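Ethylbenzene dehydrogenase alpha-subunit (Aromatoleum aromaticum, PDB 2IVF) is the molybdenum-carrying alpha-subunit of a molybdopterin oxidoreductase, and binds a molybdenum atom, two molybdopterin guanine dinucleotide cofactors and an iron/sulfur cluster. Local coordinates at residues H230-M235 with R810-Y815; T523-M528 with K802-T807. All blocks are in the same frame, centred on the assembly; numbering follows the deposited sequence.

Interaction 1: residues H230-M235 with R810-Y815; sequences HTFGKM and RRAQFY
Thr231 has OG1 beside its backbone N (chi1 -59°), which leaves CG2 anti to that nitrogen and over one face of the Phe814 ring. Thr231 CG2 stands 4.1 Å from the centroid of the Phe814 ring, 27° off its normal, a CH-pi contact. The same methyl lies 3.8 Å above the plane of the Phe232 ring and over its centre, which leaves it held between two aromatic faces. Phe232 in turn reaches the loop through CD1, 3.8 Å from Ala812 CB.

The backbone supplies the polar part. Gln813 N donates to Thr231 O at 2.7 Å with an N-H...O angle of 156°, and Ala812 CA approaches the same oxygen at 3.3 Å as a weaker CH donor. A carbonyl in the last turn of a helix is thereby taken up by a loop amide; Gly233, with positive phi, then leads the chain out of the helix. In the other direction, Thr231 CA makes a CH...O contact of 3.5 Å with Gln813 O. Water 1 closes the circuit by donating to Gln813 O and to Thr231 OG1 (2.8 Å), a hydroxyl that is also hydrogen-bonded to Gly227 O. The extended Gln813 side chain carries its amide off from the helix, where NE2 is hydrogen-bonded to Tyr815 O.

The contact thus fastens the C-terminal end of helix 226-232 to the loop between helices 796-800 and 819-824. Helix 454-467 packs on Phe814 through Phe462, Leu463 and Ala466, while the Asp330 carboxylate accepts from the amides of Phe814 and Tyr815.

Interaction 2: residues T523-M528 with K802-T807; sequences TSTDEM and KKVFPT
The CG-CD edge of the Pro806 ring sits over one face of the Glu527 carboxylate, the two side chains crossing at about a right angle; the nearest pair is Glu527 OE1 to Pro806 CG, 3.5 Å. Two waters reach OE2 from opposite sides of the carboxylate plane. Water 2, on the proline side, donates to Glu527 OE2 at 2.7 Å and also to Val804 O, and accepts from Thr525 OG1. Water 3 stands well above the other face and accepts from Lys803 NZ, so it relays between two opposite charges that do not touch. OE1 forms a salt bridge with Lys234 NZ.

Lys803 runs fully extended past Thr525, with its CE 3.9 Å from Thr525 CB, and ends in a salt bridge: NZ to Asp526 OD1, 2.6 Å, on the syn lone pair. That oxygen also receives a weak bond from Glu527 N. Beside these polar groups is an apolar patch. Val804 CG2 meets Thr525 CG2 at 3.6 Å and Met528 CE at 3.7 Å, while Met528 CG, turned anti to its carbonyl carbon (chi1 -66°), lies 3.9 Å from Pro806 CB. Thr525 and Met528 form a capping box, both of its bonds weak. Pro806 is the centre of an inverse gamma turn, and its ring faces the helix start.

Hence the first turn of helix 526-540 is joined to the loop that follows helix 796-800. In that helix His798 touches Glu527 and Trp797 touches Lys803; Tyr780 of helix 777-781 packs on Asp526 and Glu527.

Overall arrangement
Interactions 1 and 2 have centres about 11 Å apart, on the same side of the chain's centre. Along the chain the order is 230-235, 523-528, 802-807, 810-815, so interaction 2 is nested within the loop that interaction 1 closes. Both use the one connection between helices 796-800 and 819-824, which successively meets the start of helix 526-540 and the end of helix 226-232. The two sites also touch: Arg810 NH1 lies 2.8 Å from Thr523 OG1, a probable hydrogen bond, and Phe232 O packs 3.2 Å from Pro806 CD. One late connection therefore ties together two helices nearly 300 residues apart within the molybdopterin oxidoreductase region.

Interaction 1: residues H230-M235 with R810-Y815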
loop_
_atom_site.group_PDB
_atom_site.type_symbol
_atom_site.label_atom_id
_atom_site.label_comp_id
_atom_site.label_asym_id
_atom_site.label_seq_id
_atom_site.Cartn_x
_atom_site.Cartn_y
_atom_site.Cartn_z
ATOM N N HIS A 230 -26.083 -8.872 13.384
ATOM C CA HIS A 230 -27.443 -9.348 13.416
ATOM C C HIS A 230 -27.591 -10.843 13.716
ATOM O O HIS A 230 -28.598 -11.247 14.251
ATOM C CB HIS A 230 -28.172 -8.922 12.161
ATOM C CG HIS A 230 -28.405 -7.439 12.132
ATOM N ND1 HIS A 230 -28.745 -6.762 10.992
ATOM C CD2 HIS A 230 -28.278 -6.494 13.112
ATOM C CE1 HIS A 230 -28.850 -5.469 11.263
ATOM N NE2 HIS A 230 -28.574 -5.278 12.544
ATOM N N THR A 231 -26.553 -11.602 13.436
ATOM C CA THR A 231 -26.529 -13.061 13.668
ATOM C C THR A 231 -26.108 -13.373 15.098
ATOM O O THR A 231 -26.791 -14.127 15.818
ATOM C CB THR A 231 -25.566 -13.731 12.692
ATOM O OG1 THR A 231 -25.981 -13.443 11.340
ATOM C CG2 THR A 231 -25.506 -15.243 12.905
ATOM N N PHE A 232 -25.015 -12.748 15.528
ATOM C CA PHE A 232 -24.420 -13.019 16.822
ATOM C C PHE A 232 -24.721 -11.953 17.892
ATOM O O PHE A 232 -24.436 -12.160 19.090
ATOM C CB PHE A 232 -22.921 -13.132 16.659
ATOM C CG PHE A 232 -22.487 -14.110 15.591
ATOM C CD1 PHE A 232 -22.725 -15.469 15.736
ATOM C CD2 PHE A 232 -21.804 -13.668 14.460
ATOM C CE1 PHE A 232 -22.286 -16.365 14.782
ATOM C CE2 PHE A 232 -21.357 -14.572 13.496
ATOM C CZ PHE A 232 -21.614 -15.914 13.672
ATOM N N GLY A 233 -25.250 -10.813 17.470
ATOM C CA GLY A 233 -25.540 -9.718 18.407
ATOM C C GLY A 233 -24.271 -8.938 18.681
ATOM O O GLY A 233 -24.283 -8.065 19.507
ATOM N N LYS A 234 -23.164 -9.234 17.979
ATOM C CA LYS A 234 -21.944 -8.441 18.148
ATOM C C LYS A 234 -21.003 -8.635 16.995
ATOM O O LYS A 234 -21.134 -9.585 16.232
ATOM C CB LYS A 234 -21.226 -8.772 19.472
ATOM C CG LYS A 234 -20.501 -10.129 19.493
ATOM C CD LYS A 234 -21.443 -11.270 19.693
ATOM C CE LYS A 234 -20.701 -12.587 19.992
ATOM N NZ LYS A 234 -19.945 -12.572 21.301
ATOM N N MET A 235 -20.043 -7.727 16.863
ATOM C CA MET A 235 -19.125 -7.789 15.752
ATOM C C MET A 235 -17.685 -7.638 16.158
ATOM O O MET A 235 -16.824 -7.826 15.342
ATOM C CB MET A 235 -19.479 -6.773 14.657
ATOM C CG MET A 235 -19.274 -5.344 15.004
ATOM S SD MET A 235 -19.763 -4.212 13.641
ATOM C CE MET A 235 -21.498 -4.029 14.010
ATOM N N ARG A 810 -31.191 -15.654 21.916
ATOM C CA ARG A 810 -30.019 -16.032 22.729
ATOM C C ARG A 810 -29.035 -16.948 22.005
ATOM O O ARG A 810 -28.100 -17.490 22.602
ATOM C CB ARG A 810 -30.419 -16.648 24.052
ATOM C CG ARG A 810 -30.974 -15.635 25.043
ATOM C CD ARG A 810 -29.847 -14.760 25.655
ATOM N NE ARG A 810 -30.409 -13.572 26.315
ATOM C CZ ARG A 810 -30.777 -13.528 27.586
ATOM N NH1 ARG A 810 -30.643 -14.586 28.356
ATOM N NH2 ARG A 810 -31.302 -12.416 28.097
ATOM N N ARG A 811 -29.261 -17.110 20.712
ATOM C CA ARG A 811 -28.440 -17.961 19.879
ATOM C C ARG A 811 -27.932 -17.232 18.657
ATOM O O ARG A 811 -28.265 -16.072 18.410
ATOM C CB ARG A 811 -29.232 -19.193 19.475
ATOM C CG ARG A 811 -29.539 -20.077 20.665
ATOM C CD ARG A 811 -30.926 -20.719 20.631
ATOM N NE ARG A 811 -30.921 -21.704 21.699
ATOM C CZ ARG A 811 -31.093 -21.429 22.990
ATOM N NH1 ARG A 811 -31.412 -20.204 23.390
ATOM N NH2 ARG A 811 -31.005 -22.404 23.880
ATOM N N ALA A 812 -27.024 -17.891 17.930
ATOM C CA ALA A 812 -26.537 -17.342 16.675
ATOM C C ALA A 812 -27.751 -17.486 15.764
ATOM O O ALA A 812 -28.202 -18.593 15.530
ATOM C CB ALA A 812 -25.374 -18.104 16.165
ATOM N N GLN A 813 -28.260 -16.366 15.286
ATOM C CA GLN A 813 -29.637 -16.283 14.856
ATOM C C GLN A 813 -29.731 -15.965 13.385
ATOM O O GLN A 813 -29.410 -14.875 12.974
ATOM C CB GLN A 813 -30.347 -15.222 15.653
ATOM C CG GLN A 813 -31.803 -15.184 15.352
ATOM C CD GLN A 813 -32.564 -14.234 16.214
ATOM O OE1 GLN A 813 -32.147 -13.943 17.337
ATOM N NE2 GLN A 813 -33.702 -13.756 15.712
ATOM N N PHE A 814 -30.127 -16.963 12.603
ATOM C CA PHE A 814 -30.320 -16.808 11.171
ATOM C C PHE A 814 -31.693 -16.395 10.729
ATOM O O PHE A 814 -31.820 -15.926 9.603
ATOM C CB PHE A 814 -29.878 -18.067 10.488
ATOM C CG PHE A 814 -28.450 -18.340 10.749
ATOM C CD1 PHE A 814 -27.485 -17.669 10.035
ATOM C CD2 PHE A 814 -28.070 -19.140 11.791
ATOM C CE1 PHE A 814 -26.166 -17.825 10.313
ATOM C CE2 PHE A 814 -26.739 -19.301 12.071
ATOM C CZ PHE A 814 -25.785 -18.648 11.315
ATOM N N TYR A 815 -32.688 -16.557 11.600
ATOM C CA TYR A 815 -34.050 -16.109 11.312
ATOM C C TYR A 815 -34.375 -14.809 12.054
ATOM O O TYR A 815 -34.459 -14.801 13.287
ATOM C CB TYR A 815 -35.017 -17.235 11.630
ATOM C CG TYR A 815 -36.429 -17.008 11.157
ATOM C CD1 TYR A 815 -36.721 -16.868 9.809
ATOM C CD2 TYR A 815 -37.469 -16.954 12.047
ATOM C CE1 TYR A 815 -38.044 -16.646 9.375
ATOM C CE2 TYR A 815 -38.764 -16.735 11.622
ATOM C CZ TYR A 815 -39.052 -16.596 10.293
ATOM O OH TYR A 815 -40.367 -16.401 9.875
HETATM O O HOH W 1 -28.683 -13.820 10.613
#

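Interaction 2: residues T523-M528 with K802-T807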
loop_
_atom_site.group_PDB
_atom_site.type_symbol
_atom_site.label_atom_id
_atom_site.label_comp_id
_atom_site.label_asym_id
_atom_site.label_seq_id
_atom_site.Cartn_x
_atom_site.Cartn_y
_atom_site.Cartn_z
ATOM N N THR A 523 -30.957 -13.848 33.515
ATOM C CA THR A 523 -30.235 -14.761 32.639
ATOM C C THR A 523 -29.244 -13.977 31.794
ATOM O O THR A 523 -28.452 -14.561 31.039
ATOM C CB THR A 523 -31.204 -15.571 31.744
ATOM O OG1 THR A 523 -31.916 -14.682 30.887
ATOM C CG2 THR A 523 -32.219 -16.358 32.605
ATOM N N SER A 524 -29.265 -12.651 31.949
ATOM C CA SER A 524 -28.390 -11.771 31.196
ATOM C C SER A 524 -26.937 -12.056 31.523
ATOM O O SER A 524 -26.628 -12.479 32.629
ATOM C CB SER A 524 -28.673 -10.304 31.526
ATOM O OG SER A 524 -29.959 -9.934 31.080
ATOM N N THR A 525 -26.066 -11.805 30.547
ATOM C CA THR A 525 -24.614 -11.955 30.709
ATOM C C THR A 525 -23.915 -10.609 30.830
ATOM O O THR A 525 -24.468 -9.544 30.517
ATOM C CB THR A 525 -24.004 -12.661 29.512
ATOM O OG1 THR A 525 -24.305 -11.904 28.337
ATOM C CG2 THR A 525 -24.562 -14.073 29.360
ATOM N N ASP A 526 -22.660 -10.666 31.260
ATOM C CA ASP A 526 -21.814 -9.478 31.287
ATOM C C ASP A 526 -21.826 -8.762 29.943
ATOM O O ASP A 526 -21.903 -7.522 29.870
ATOM C CB ASP A 526 -20.383 -9.838 31.722
ATOM C CG ASP A 526 -19.832 -11.096 31.025
ATOM O OD1 ASP A 526 -20.282 -11.496 29.930
ATOM O OD2 ASP A 526 -18.921 -11.702 31.613
ATOM N N GLU A 527 -21.777 -9.559 28.879
ATOM C CA GLU A 527 -21.720 -9.035 27.520
ATOM C C GLU A 527 -22.929 -8.149 27.258
ATOM O O GLU A 527 -22.823 -7.081 26.662
ATOM C CB GLU A 527 -21.684 -10.191 26.522
ATOM C CG GLU A 527 -21.671 -9.733 25.088
ATOM C CD GLU A 527 -21.432 -10.829 24.084
ATOM O OE1 GLU A 527 -21.120 -10.451 22.925
ATOM O OE2 GLU A 527 -21.556 -12.030 24.436
ATOM N N MET A 528 -24.071 -8.569 27.781
ATOM C CA MET A 528 -25.326 -7.831 27.616
ATOM C C MET A 528 -25.361 -6.557 28.469
ATOM O O MET A 528 -25.832 -5.493 28.024
ATOM C CB MET A 528 -26.481 -8.744 27.987
ATOM C CG MET A 528 -26.618 -9.915 27.033
ATOM S SD MET A 528 -27.843 -11.085 27.584
ATOM C CE MET A 528 -27.403 -12.493 26.596
ATOM N N LYS A 802 -20.628 -22.779 26.374
ATOM C CA LYS A 802 -22.030 -22.749 26.035
ATOM C C LYS A 802 -22.669 -21.432 26.427
ATOM O O LYS A 802 -23.843 -21.386 26.765
ATOM C CB LYS A 802 -22.766 -23.941 26.632
ATOM C CG LYS A 802 -22.083 -25.269 26.370
ATOM C CD LYS A 802 -21.880 -25.568 24.894
ATOM C CE LYS A 802 -20.932 -26.773 24.706
ATOM N NZ LYS A 802 -20.602 -26.970 23.270
ATOM N N LYS A 803 -21.868 -20.381 26.378
ATOM C CA LYS A 803 -22.344 -19.042 26.683
ATOM C C LYS A 803 -23.328 -18.550 25.601
ATOM O O LYS A 803 -23.057 -18.625 24.386
ATOM C CB LYS A 803 -21.176 -18.064 26.846
ATOM C CG LYS A 803 -21.558 -16.762 27.516
ATOM C CD LYS A 803 -20.407 -15.727 27.526
ATOM C CE LYS A 803 -20.774 -14.446 28.266
ATOM N NZ LYS A 803 -19.574 -13.589 28.574
ATOM N N VAL A 804 -24.447 -18.023 26.068
ATOM C CA VAL A 804 -25.490 -17.479 25.201
ATOM C C VAL A 804 -24.984 -16.279 24.405
ATOM O O VAL A 804 -23.982 -15.630 24.773
ATOM C CB VAL A 804 -26.795 -17.106 26.007
ATOM C CG1 VAL A 804 -27.450 -18.374 26.610
ATOM C CG2 VAL A 804 -26.534 -16.075 27.117
ATOM N N PHE A 805 -25.690 -15.983 23.316
ATOM C CA PHE A 805 -25.374 -14.859 22.476
ATOM C C PHE A 805 -26.303 -13.726 22.822
ATOM O O PHE A 805 -27.451 -13.968 23.215
ATOM C CB PHE A 805 -25.604 -15.212 21.011
ATOM C CG PHE A 805 -24.610 -16.140 20.456
ATOM C CD1 PHE A 805 -24.732 -17.509 20.646
ATOM C CD2 PHE A 805 -23.548 -15.649 19.741
ATOM C CE1 PHE A 805 -23.798 -18.381 20.082
ATOM C CE2 PHE A 805 -22.608 -16.490 19.201
ATOM C CZ PHE A 805 -22.740 -17.858 19.365
ATOM N N PRO A 806 -25.814 -12.473 22.690
ATOM C CA PRO A 806 -26.699 -11.358 23.003
ATOM C C PRO A 806 -27.689 -11.031 21.865
ATOM O O PRO A 806 -27.631 -9.946 21.248
ATOM C CB PRO A 806 -25.714 -10.236 23.284
ATOM C CG PRO A 806 -24.598 -10.506 22.294
ATOM C CD PRO A 806 -24.451 -12.008 22.323
ATOM N N THR A 807 -28.595 -11.970 21.607
ATOM C CA THR A 807 -29.556 -11.867 20.518
ATOM C C THR A 807 -30.973 -12.144 21.073
ATOM O O THR A 807 -31.122 -12.682 22.157
ATOM C CB THR A 807 -29.297 -12.903 19.392
ATOM O OG1 THR A 807 -29.358 -14.235 19.909
ATOM C CG2 THR A 807 -28.001 -12.695 18.676
HETATM O O HOH W 2 -23.398 -13.086 26.072
HETATM O O HOH W 3 -19.202 -12.793 25.858
#